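Local coordinates for RagA protein (PDB 6SLN) that probably imports nutrients, most likely peptides, across the outer membrane of Porphyromonas gingivalis as a TonB-dependent receptor, at residues M239-E244 with K890-L895; S500-A505 with G522-E527. All coordinates share one frame; numbering follows the deposited sequence.

In the fold
From the N-terminal side, the modelled chain first builds the plug sheet and then enters the beta-barrel with strand 218-230. Residues 239-244 follow almost at once, in the connection to strand 309-322, and contact 1 pairs them with 890-895, in the connection between strands 857-873 and 921-937. It thereby closes a loop of 645 residues that takes in most of the barrel. Contact 2 falls within that loop and closes only 16 residues of its own, joining neighbouring strands of one hairpin. The two do not touch: their centres lie about 63 Å apart, on opposite sides of the chain's centre. Contact 1 ties together two connections between barrel strands, whereas contact 2 is part of the barrel wall.

Contact 1: residues M239-E244 with K890-L895; sequences MMTGDE and KDKMLL
Met-239 curls back on Lys-890: all three of its torsions are close to -60°, and the resulting hook lays CE 3.4 Å from the backbone C of Lys-890. Met-240 N donates to Lys-890 O at 2.9 Å, one of the backbone bonds flanking the single bridge between Met-239 and Asp-891; Lys-892 bonds with Asn-238 on its other side. Extended beyond CG, the long, flexible Met-240 side chain reaches Leu-894 and Leu-895, its CE 3.7 Å from Leu-895 CD2; Leu-245 and Phe-248 of helix 242-252 add to this apolar cluster. Thr-241, the N-cap of that helix, accepts through OG1 from Glu-244 N at 3.3 Å, while its own N donates to Glu-244 OE1 at 3.0 Å. The same OE1 meets Lys-892 NZ at 2.9 Å in a salt bridge, the ammonium on the syn side, Thr-241 N on the anti side. With two donors on OE1 and a weaker bond from Lys-892 NZ to OE2, the carboxylate is probably held in its rotation; the aliphatic part of Lys-892 runs past Met-239 O, bringing its ammonium there. A capping box whose glutamate is also salt-bridged to a second loop joins two connections of a TonB-dependent receptor barrel.

Contact 2: residues S500-A505 with G522-E527; sequences SFTNTA and GHEYIE. With 3PE (1,2-Distearoyl-sn-glycerophosphoethanolamine), chain G; LMT (dodecyl-beta-D-maltoside), chain H.
Two neighbouring strands of an antiparallel barrel hairpin meet here, their axes 4.4 Å apart; a bound phospholipid and a dodecyl maltoside lie against one face. Phe-501 with Tyr-525 and Asn-503 with His-523 are hydrogen-bonded pairs; Phe-501 N, for example, donates to Tyr-525 O at 2.8 Å. All four side chains share the lipid face. Phe-501 and Tyr-525 lie side by side, with Phe-501 CD1 at the edge of the tyrosine ring, 3.9 Å from its CD2. Asn-503 and His-523 also run side by side, amide and imidazole nearly coplanar (8° apart), and Asn-503 ND2 donates weakly to His-523 ND1 at 3.4 Å. His-523 offers its ring face to one acyl chain, whose C33 sits over the ring centre, 3.3 Å above the plane, and His-523 NE2 makes a weak hydrogen bond to ester oxygen O31 (3.2 Å). C23, on the other chain, covers the Phe-501 ring, and ester oxygen O21 lies over the Tyr-525 ring. Ser-500 and Ile-526 lie on the other face, against Met-165 and Gln-166. Ring faces thus suit acyl carbons and an ester oxygen alike, while the Asn-503 amide lies along an acyl chain, as on the lipid-facing wall of an outer-membrane beta-barrel.

Contact 1: residues M239-E244 with K890-L895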
ATOM      1  N   MET A 239       1.866 -36.913  31.003  1.00 43.22           N
ATOM      2  CA  MET A 239       2.967 -35.976  31.191  1.00 44.57           C
ATOM      3  C   MET A 239       3.307 -35.824  32.680  1.00 46.56           C
ATOM      4  O   MET A 239       2.464 -36.001  33.570  1.00 43.90           O
ATOM      5  CB  MET A 239       2.649 -34.602  30.567  1.00 41.67           C
ATOM      6  CG  MET A 239       2.436 -34.593  29.031  1.00 44.82           C
ATOM      7  SD  MET A 239       3.841 -35.179  28.048  1.00 46.52           S
ATOM      8  CE  MET A 239       5.076 -33.955  28.512  1.00 43.03           C
ATOM      9  N   MET A 240       4.576 -35.509  32.933  1.00 43.41           N
ATOM     10  CA  MET A 240       5.051 -35.293  34.285  1.00 47.27           C
ATOM     11  C   MET A 240       4.281 -34.156  34.944  1.00 53.25           C
ATOM     12  O   MET A 240       3.873 -33.185  34.300  1.00 52.69           O
ATOM     13  CB  MET A 240       6.545 -34.962  34.292  1.00 44.40           C
ATOM     14  CG  MET A 240       7.500 -36.143  34.206  1.00 44.73           C
ATOM     15  SD  MET A 240       9.184 -35.515  34.055  1.00 55.20           S
ATOM     16  CE  MET A 240      10.115 -37.026  33.858  1.00 50.77           C
ATOM     17  N   THR A 241       4.081 -34.297  36.245  1.00 44.68           N
ATOM     18  CA  THR A 241       3.546 -33.223  37.060  1.00 50.67           C
ATOM     19  C   THR A 241       4.645 -32.199  37.333  1.00 53.94           C
ATOM     20  O   THR A 241       5.782 -32.330  36.864  1.00 51.83           O
ATOM     21  CB  THR A 241       2.982 -33.779  38.359  1.00 45.15           C
ATOM     22  OG1 THR A 241       4.032 -34.449  39.063  1.00 46.00           O
ATOM     23  CG2 THR A 241       1.847 -34.752  38.075  1.00 45.50           C
ATOM     24  N   GLY A 242       4.297 -31.158  38.089  1.00 48.61           N
ATOM     25  CA  GLY A 242       5.273 -30.165  38.467  1.00 43.48           C
ATOM     26  C   GLY A 242       6.348 -30.811  39.312  1.00 51.91           C
ATOM     27  O   GLY A 242       7.542 -30.722  38.992  1.00 44.37           O
ATOM     28  N   ASP A 243       5.932 -31.476  40.395  1.00 48.05           N
ATOM     29  CA  ASP A 243       6.902 -32.068  41.311  1.00 53.32           C
ATOM     30  C   ASP A 243       7.798 -33.040  40.573  1.00 54.29           C
ATOM     31  O   ASP A 243       9.029 -32.973  40.674  1.00 55.25           O
ATOM     32  CB  ASP A 243       6.201 -32.777  42.477  1.00 49.12           C
ATOM     33  CG  ASP A 243       5.610 -31.809  43.486  1.00 55.21           C
ATOM     34  OD1 ASP A 243       6.032 -30.632  43.514  1.00 60.45           O
ATOM     35  OD2 ASP A 243       4.699 -32.224  44.239  1.00 57.01           O
ATOM     36  N   GLU A 244       7.188 -33.935  39.795  1.00 58.04           N
ATOM     37  CA  GLU A 244       7.944 -34.969  39.102  1.00 46.78           C
ATOM     38  C   GLU A 244       8.995 -34.365  38.181  1.00 49.27           C
ATOM     39  O   GLU A 244      10.158 -34.792  38.196  1.00 52.07           O
ATOM     40  CB  GLU A 244       6.991 -35.867  38.327  1.00 46.72           C
ATOM     41  CG  GLU A 244       6.170 -36.730  39.213  1.00 47.64           C
ATOM     42  CD  GLU A 244       5.159 -37.531  38.451  1.00 53.28           C
ATOM     43  OE1 GLU A 244       4.677 -37.048  37.395  1.00 52.13           O
ATOM     44  OE2 GLU A 244       4.839 -38.639  38.924  1.00 48.52           O
ATOM     45  N   LYS A 890       8.285 -33.464  30.439  1.00 41.49           N
ATOM     46  CA  LYS A 890       8.543 -34.720  29.753  1.00 42.46           C
ATOM     47  C   LYS A 890       7.510 -35.767  30.147  1.00 46.59           C
ATOM     48  O   LYS A 890       6.796 -35.628  31.142  1.00 43.90           O
ATOM     49  CB  LYS A 890       9.950 -35.242  30.072  1.00 42.61           C
ATOM     50  CG  LYS A 890      11.061 -34.293  29.701  1.00 42.12           C
ATOM     51  CD  LYS A 890      11.358 -34.348  28.203  1.00 41.56           C
ATOM     52  CE  LYS A 890      12.227 -33.173  27.754  1.00 41.97           C
ATOM     53  NZ  LYS A 890      13.526 -33.023  28.487  1.00 45.35           N
ATOM     54  N   ASP A 891       7.450 -36.827  29.345  1.00 42.83           N
ATOM     55  CA  ASP A 891       6.609 -37.975  29.652  1.00 49.18           C
ATOM     56  C   ASP A 891       7.074 -38.672  30.935  1.00 52.72           C
ATOM     57  O   ASP A 891       8.276 -38.854  31.160  1.00 52.07           O
ATOM     58  CB  ASP A 891       6.628 -38.953  28.478  1.00 49.09           C
ATOM     59  CG  ASP A 891       5.638 -40.081  28.635  1.00 51.09           C
ATOM     60  OD1 ASP A 891       5.702 -40.787  29.669  1.00 58.78           O
ATOM     61  OD2 ASP A 891       4.808 -40.277  27.715  1.00 44.07           O
ATOM     62  N   LYS A 892       6.104 -39.076  31.774  1.00 50.04           N
ATOM     63  CA  LYS A 892       6.398 -39.785  33.022  1.00 50.45           C
ATOM     64  C   LYS A 892       7.345 -40.966  32.825  1.00 56.56           C
ATOM     65  O   LYS A 892       8.002 -41.386  33.782  1.00 57.39           O
ATOM     66  CB  LYS A 892       5.103 -40.303  33.672  1.00 52.93           C
ATOM     67  CG  LYS A 892       4.274 -39.266  34.412  1.00 57.87           C
ATOM     68  CD  LYS A 892       2.872 -39.783  34.714  1.00 61.55           C
ATOM     69  CE  LYS A 892       1.989 -38.714  35.377  1.00 69.30           C
ATOM     70  NZ  LYS A 892       2.257 -38.491  36.836  1.00 68.59           N
ATOM     71  N   MET A 893       7.432 -41.512  31.607  1.00 51.05           N
ATOM     72  CA  MET A 893       8.292 -42.668  31.380  1.00 48.04           C
ATOM     73  C   MET A 893       9.747 -42.376  31.731  1.00 48.30           C
ATOM     74  O   MET A 893      10.468 -43.282  32.173  1.00 51.33           O
ATOM     75  CB  MET A 893       8.155 -43.133  29.930  1.00 51.25           C
ATOM     76  CG  MET A 893       8.482 -42.044  28.894  1.00 63.32           C
ATOM     77  SD  MET A 893       9.120 -42.670  27.326  1.00 66.40           S
ATOM     78  CE  MET A 893       7.654 -43.471  26.696  1.00 51.25           C
ATOM     79  N   LEU A 894      10.200 -41.127  31.580  1.00 47.02           N
ATOM     80  CA  LEU A 894      11.613 -40.864  31.831  1.00 47.25           C
ATOM     81  C   LEU A 894      11.974 -40.984  33.304  1.00 53.73           C
ATOM     82  O   LEU A 894      13.160 -40.931  33.642  1.00 48.56           O
ATOM     83  CB  LEU A 894      12.014 -39.490  31.302  1.00 46.19           C
ATOM     84  CG  LEU A 894      11.707 -39.292  29.809  1.00 52.37           C
ATOM     85  CD1 LEU A 894      12.395 -38.053  29.215  1.00 50.80           C
ATOM     86  CD2 LEU A 894      12.036 -40.553  28.989  1.00 49.54           C
ATOM     87  N   LEU A 895      10.987 -41.149  34.187  1.00 51.49           N
ATOM     88  CA  LEU A 895      11.301 -41.393  35.583  1.00 50.94           C
ATOM     89  C   LEU A 895      11.833 -42.800  35.790  1.00 51.11           C
ATOM     90  O   LEU A 895      12.539 -43.037  36.776  1.00 51.51           O
ATOM     91  CB  LEU A 895      10.068 -41.171  36.455  1.00 55.70           C
ATOM     92  CG  LEU A 895       9.395 -39.818  36.286  1.00 54.55           C
ATOM     93  CD1 LEU A 895       7.919 -39.913  36.660  1.00 50.41           C
ATOM     94  CD2 LEU A 895      10.110 -38.790  37.127  1.00 63.43           C
TER

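Contact 2: residues S500-A505 with G522-E527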
ATOM      1  N   SER A 500     -12.932 -15.866 -16.982  1.00 46.42           N
ATOM      2  CA  SER A 500     -13.148 -17.166 -17.589  1.00 44.04           C
ATOM      3  C   SER A 500     -14.257 -17.085 -18.626  1.00 50.08           C
ATOM      4  O   SER A 500     -15.351 -16.584 -18.334  1.00 40.31           O
ATOM      5  CB  SER A 500     -13.495 -18.195 -16.524  1.00 49.91           C
ATOM      6  OG  SER A 500     -14.258 -19.277 -17.048  1.00 56.23           O
ATOM      7  N   PHE A 501     -13.979 -17.595 -19.831  1.00 45.21           N
ATOM      8  CA  PHE A 501     -14.965 -17.684 -20.894  1.00 40.75           C
ATOM      9  C   PHE A 501     -14.977 -19.099 -21.451  1.00 51.44           C
ATOM     10  O   PHE A 501     -13.917 -19.664 -21.734  1.00 54.70           O
ATOM     11  CB  PHE A 501     -14.673 -16.686 -22.013  1.00 48.39           C
ATOM     12  CG  PHE A 501     -14.241 -15.341 -21.523  1.00 45.41           C
ATOM     13  CD1 PHE A 501     -12.924 -15.117 -21.176  1.00 49.70           C
ATOM     14  CD2 PHE A 501     -15.144 -14.298 -21.428  1.00 35.15           C
ATOM     15  CE1 PHE A 501     -12.513 -13.901 -20.728  1.00 48.46           C
ATOM     16  CE2 PHE A 501     -14.733 -13.069 -20.991  1.00 38.63           C
ATOM     17  CZ  PHE A 501     -13.412 -12.872 -20.633  1.00 40.72           C
ATOM     18  N   THR A 502     -16.178 -19.657 -21.619  1.00 53.76           N
ATOM     19  CA  THR A 502     -16.373 -20.984 -22.181  1.00 52.91           C
ATOM     20  C   THR A 502     -17.457 -20.919 -23.245  1.00 55.44           C
ATOM     21  O   THR A 502     -18.573 -20.466 -22.973  1.00 56.83           O
ATOM     22  CB  THR A 502     -16.763 -22.007 -21.114  1.00 49.65           C
ATOM     23  OG1 THR A 502     -15.709 -22.115 -20.152  1.00 49.29           O
ATOM     24  CG2 THR A 502     -16.998 -23.378 -21.766  1.00 42.54           C
ATOM     25  N   ASN A 503     -17.136 -21.402 -24.442  1.00 47.96           N
ATOM     26  CA  ASN A 503     -18.012 -21.270 -25.596  1.00 45.47           C
ATOM     27  C   ASN A 503     -18.121 -22.622 -26.283  1.00 53.74           C
ATOM     28  O   ASN A 503     -17.112 -23.178 -26.731  1.00 54.09           O
ATOM     29  CB  ASN A 503     -17.475 -20.196 -26.544  1.00 40.50           C
ATOM     30  CG  ASN A 503     -17.536 -18.814 -25.926  1.00 44.04           C
ATOM     31  OD1 ASN A 503     -18.620 -18.313 -25.626  1.00 49.06           O
ATOM     32  ND2 ASN A 503     -16.377 -18.202 -25.706  1.00 36.65           N
ATOM     33  N   THR A 504     -19.340 -23.159 -26.355  1.00 51.11           N
ATOM     34  CA  THR A 504     -19.536 -24.522 -26.818  1.00 50.80           C
ATOM     35  C   THR A 504     -20.700 -24.603 -27.786  1.00 51.55           C
ATOM     36  O   THR A 504     -21.731 -23.956 -27.597  1.00 52.51           O
ATOM     37  CB  THR A 504     -19.806 -25.491 -25.654  1.00 51.92           C
ATOM     38  OG1 THR A 504     -20.997 -25.093 -24.960  1.00 49.34           O
ATOM     39  CG2 THR A 504     -18.627 -25.515 -24.692  1.00 47.76           C
ATOM     40  N   ALA A 505     -20.533 -25.441 -28.799  1.00 53.51           N
ATOM     41  CA  ALA A 505     -21.584 -25.757 -29.752  1.00 50.21           C
ATOM     42  C   ALA A 505     -21.843 -27.250 -29.653  1.00 55.98           C
ATOM     43  O   ALA A 505     -20.909 -28.051 -29.763  1.00 56.80           O
ATOM     44  CB  ALA A 505     -21.180 -25.359 -31.168  1.00 44.38           C
ATOM     45  N   GLY A 522     -15.980 -27.047 -28.427  1.00 59.53           N
ATOM     46  CA  GLY A 522     -15.910 -26.091 -27.337  1.00 48.84           C
ATOM     47  C   GLY A 522     -14.628 -25.293 -27.351  1.00 52.50           C
ATOM     48  O   GLY A 522     -13.566 -25.790 -27.736  1.00 52.37           O
ATOM     49  N   HIS A 523     -14.736 -24.030 -26.920  1.00 51.08           N
ATOM     50  CA  HIS A 523     -13.601 -23.141 -26.717  1.00 44.36           C
ATOM     51  C   HIS A 523     -13.650 -22.581 -25.302  1.00 46.02           C
ATOM     52  O   HIS A 523     -14.732 -22.354 -24.753  1.00 53.45           O
ATOM     53  CB  HIS A 523     -13.580 -21.975 -27.704  1.00 41.61           C
ATOM     54  CG  HIS A 523     -12.859 -20.771 -27.174  1.00 48.45           C
ATOM     55  ND1 HIS A 523     -13.496 -19.767 -26.476  1.00 42.49           N
ATOM     56  CD2 HIS A 523     -11.543 -20.443 -27.192  1.00 48.83           C
ATOM     57  CE1 HIS A 523     -12.605 -18.863 -26.105  1.00 46.16           C
ATOM     58  NE2 HIS A 523     -11.412 -19.248 -26.528  1.00 44.87           N
ATOM     59  N   GLU A 524     -12.470 -22.322 -24.731  1.00 42.08           N
ATOM     60  CA  GLU A 524     -12.374 -21.917 -23.337  1.00 39.81           C
ATOM     61  C   GLU A 524     -11.101 -21.112 -23.108  1.00 43.19           C
ATOM     62  O   GLU A 524     -10.013 -21.560 -23.485  1.00 37.56           O
ATOM     63  CB  GLU A 524     -12.399 -23.146 -22.437  1.00 47.31           C
ATOM     64  CG  GLU A 524     -12.044 -22.874 -20.992  1.00 59.67           C
ATOM     65  CD  GLU A 524     -12.710 -23.856 -20.063  1.00 60.50           C
ATOM     66  OE1 GLU A 524     -12.139 -24.941 -19.800  1.00 62.42           O
ATOM     67  OE2 GLU A 524     -13.828 -23.545 -19.627  1.00 60.39           O
ATOM     68  N   TYR A 525     -11.239 -19.935 -22.477  1.00 43.89           N
ATOM     69  CA  TYR A 525     -10.113 -19.095 -22.070  1.00 37.34           C
ATOM     70  C   TYR A 525     -10.281 -18.687 -20.605  1.00 38.42           C
ATOM     71  O   TYR A 525     -11.303 -18.104 -20.221  1.00 32.72           O
ATOM     72  CB  TYR A 525      -9.990 -17.854 -22.956  1.00 37.75           C
ATOM     73  CG  TYR A 525      -8.873 -16.897 -22.539  1.00 48.80           C
ATOM     74  CD1 TYR A 525      -7.546 -17.190 -22.821  1.00 50.13           C
ATOM     75  CD2 TYR A 525      -9.147 -15.698 -21.878  1.00 39.15           C
ATOM     76  CE1 TYR A 525      -6.527 -16.332 -22.451  1.00 41.85           C
ATOM     77  CE2 TYR A 525      -8.122 -14.831 -21.501  1.00 35.72           C
ATOM     78  CZ  TYR A 525      -6.814 -15.153 -21.802  1.00 40.29           C
ATOM     79  OH  TYR A 525      -5.778 -14.309 -21.446  1.00 43.19           O
ATOM     80  N   ILE A 526      -9.286 -19.008 -19.789  1.00 37.07           N
ATOM     81  CA  ILE A 526      -9.243 -18.601 -18.396  1.00 42.39           C
ATOM     82  C   ILE A 526      -7.933 -17.859 -18.194  1.00 42.78           C
ATOM     83  O   ILE A 526      -6.892 -18.258 -18.727  1.00 46.33           O
ATOM     84  CB  ILE A 526      -9.371 -19.793 -17.411  1.00 49.80           C
ATOM     85  CG1 ILE A 526      -8.158 -20.710 -17.501  1.00 64.47           C
ATOM     86  CG2 ILE A 526     -10.642 -20.615 -17.656  1.00 35.07           C
ATOM     87  CD1 ILE A 526      -8.178 -21.850 -16.495  1.00 70.74           C
ATOM     88  N   GLU A 527      -7.996 -16.751 -17.463  1.00 45.05           N
ATOM     89  CA  GLU A 527      -6.814 -15.965 -17.158  1.00 48.74           C
ATOM     90  C   GLU A 527      -6.946 -15.436 -15.744  1.00 46.16           C
ATOM     91  O   GLU A 527      -8.053 -15.304 -15.219  1.00 43.05           O
ATOM     92  CB  GLU A 527      -6.608 -14.815 -18.152  1.00 50.55           C
ATOM     93  CG  GLU A 527      -7.340 -13.537 -17.820  1.00 53.45           C
ATOM     94  CD  GLU A 527      -6.937 -12.407 -18.750  1.00 69.47           C
ATOM     95  OE1 GLU A 527      -6.187 -12.665 -19.725  1.00 71.98           O
ATOM     96  OE2 GLU A 527      -7.362 -11.259 -18.503  1.00 72.76           O
TER
HETATM   97  C1  3PE G1101      -6.993 -14.681 -26.134  1.00 36.23           C
HETATM   98  C2  3PE G1101      -8.483 -14.859 -26.333  1.00 52.53           C
HETATM   99  C3  3PE G1101      -8.753 -16.267 -26.893  1.00 63.54           C
HETATM  100  O31 3PE G1101     -10.112 -16.429 -27.202  1.00 92.53           O
HETATM  101  O32 3PE G1101      -9.638 -17.057 -29.302  1.00 77.22           O
HETATM  102  C31 3PE G1101     -10.455 -16.656 -28.547  1.00 80.32           C
HETATM  103  C32 3PE G1101     -11.882 -16.366 -29.049  1.00 65.58           C
HETATM  104  C33 3PE G1101     -12.731 -17.622 -29.265  1.00 56.42           C
HETATM  105  C34 3PE G1101     -14.038 -17.258 -29.978  1.00 58.61           C
HETATM  106  C35 3PE G1101     -15.243 -17.234 -29.028  1.00 56.06           C
HETATM  107  C36 3PE G1101     -16.475 -17.806 -29.736  1.00 51.46           C
HETATM  108  C37 3PE G1101     -17.775 -17.205 -29.189  1.00 45.93           C
HETATM  109  C38 3PE G1101     -18.966 -17.842 -29.914  1.00 46.65           C
HETATM  110  C39 3PE G1101     -20.265 -17.411 -29.245  1.00 49.77           C
HETATM  111  C3A 3PE G1101     -21.409 -18.336 -29.656  1.00 52.29           C
HETATM  112  C3B 3PE G1101     -22.480 -18.352 -28.561  1.00 47.95           C
HETATM  113  O21 3PE G1101      -9.031 -14.626 -25.056  1.00 51.85           O
HETATM  114  O22 3PE G1101     -10.243 -12.742 -24.987  1.00 54.81           O
HETATM  115  C21 3PE G1101     -10.249 -13.919 -25.039  1.00 55.51           C
HETATM  116  C22 3PE G1101     -11.596 -14.647 -25.067  1.00 57.19           C
HETATM  117  C23 3PE G1101     -12.772 -13.666 -25.023  1.00 50.99           C
HETATM  118  C24 3PE G1101     -13.856 -14.200 -25.967  1.00 49.11           C
HETATM  119  C25 3PE G1101     -15.214 -14.371 -25.281  1.00 44.25           C
HETATM  120  C26 3PE G1101     -16.331 -14.368 -26.337  1.00 39.44           C
HETATM  121  C27 3PE G1101     -17.693 -14.247 -25.650  1.00 41.67           C
HETATM  122  C28 3PE G1101     -18.842 -14.248 -26.666  1.00 46.84           C
HETATM  123  C29 3PE G1101     -20.205 -14.239 -25.956  1.00 50.46           C
HETATM  124  C2A 3PE G1101     -21.247 -13.406 -26.715  1.00 51.01           C
HETATM  125  C2B 3PE G1101     -22.652 -14.045 -26.757  1.00 51.70           C
HETATM  126  C2C 3PE G1101     -23.734 -12.956 -26.587  1.00 46.89           C
HETATM  127  C2D 3PE G1101     -25.183 -13.472 -26.709  1.00 38.54           C
HETATM  128  C1B LMT H1102      -3.290 -10.339 -22.655  1.00100.54           C
HETATM  129  C2B LMT H1102      -2.917  -9.830 -21.201  1.00 98.61           C
HETATM  130  C3B LMT H1102      -1.604  -9.010 -21.159  1.00100.57           C
HETATM  131  C4B LMT H1102      -0.532  -9.796 -21.941  1.00102.70           C
HETATM  132  C5B LMT H1102      -1.066  -9.741 -23.380  1.00105.76           C
HETATM  133  C6B LMT H1102       0.032 -10.014 -24.419  1.00 98.70           C
HETATM  134  O1B LMT H1102      -4.254  -9.532 -23.285  1.00 96.42           O
HETATM  135  O2B LMT H1102      -3.968  -9.112 -20.670  1.00 92.51           O
HETATM  136  O3B LMT H1102      -1.227  -8.670 -19.884  1.00101.89           O
HETATM  137  O4' LMT H1102       0.718  -9.224 -21.836  1.00102.71           O
HETATM  138  O5B LMT H1102      -2.190 -10.599 -23.519  1.00106.86           O
HETATM  139  O6B LMT H1102       0.066  -9.001 -25.372  1.00 89.05           O
HETATM  140  C1' LMT H1102      -8.198  -9.064 -23.884  1.00 91.72           C
HETATM  141  C2' LMT H1102      -7.905 -10.200 -22.881  1.00100.28           C
HETATM  142  C3' LMT H1102      -6.437  -9.988 -22.475  1.00 98.81           C
HETATM  143  C4' LMT H1102      -5.474 -10.156 -23.668  1.00 94.76           C
HETATM  144  C5' LMT H1102      -6.044  -9.441 -24.955  1.00 90.54           C
HETATM  145  C6' LMT H1102      -5.476  -9.995 -26.263  1.00 82.60           C
HETATM  146  O1' LMT H1102      -9.543  -8.834 -24.191  1.00 85.85           O
HETATM  147  O2' LMT H1102      -8.663 -10.105 -21.729  1.00107.81           O
HETATM  148  O3' LMT H1102      -6.088 -10.816 -21.430  1.00101.05           O
HETATM  149  O5' LMT H1102      -7.476  -9.367 -25.089  1.00 90.52           O
HETATM  150  O6' LMT H1102      -4.540 -11.003 -25.975  1.00 71.90           O
HETATM  151  C1  LMT H1102     -10.583  -9.760 -23.833  1.00 78.22           C
HETATM  152  C2  LMT H1102     -11.810  -8.929 -23.496  1.00 75.02           C
HETATM  153  C3  LMT H1102     -12.955  -9.640 -22.816  1.00 74.17           C
HETATM  154  C4  LMT H1102     -14.292  -9.022 -23.220  1.00 70.42           C
HETATM  155  C5  LMT H1102     -15.324 -10.089 -23.494  1.00 66.21           C
HETATM  156  C6  LMT H1102     -16.700  -9.797 -22.940  1.00 68.03           C
HETATM  157  C7  LMT H1102     -17.518 -11.072 -22.986  1.00 65.78           C
HETATM  158  C8  LMT H1102     -18.954 -10.877 -22.544  1.00 57.18           C
HETATM  159  C9  LMT H1102     -19.713 -12.192 -22.565  1.00 57.90           C
HETATM  160  C10 LMT H1102     -21.184 -12.049 -22.216  1.00 53.65           C
HETATM  161  C11 LMT H1102     -21.793 -13.416 -21.983  1.00 54.85           C
HETATM  162  C12 LMT H1102     -23.289 -13.408 -21.901  1.00 55.46           C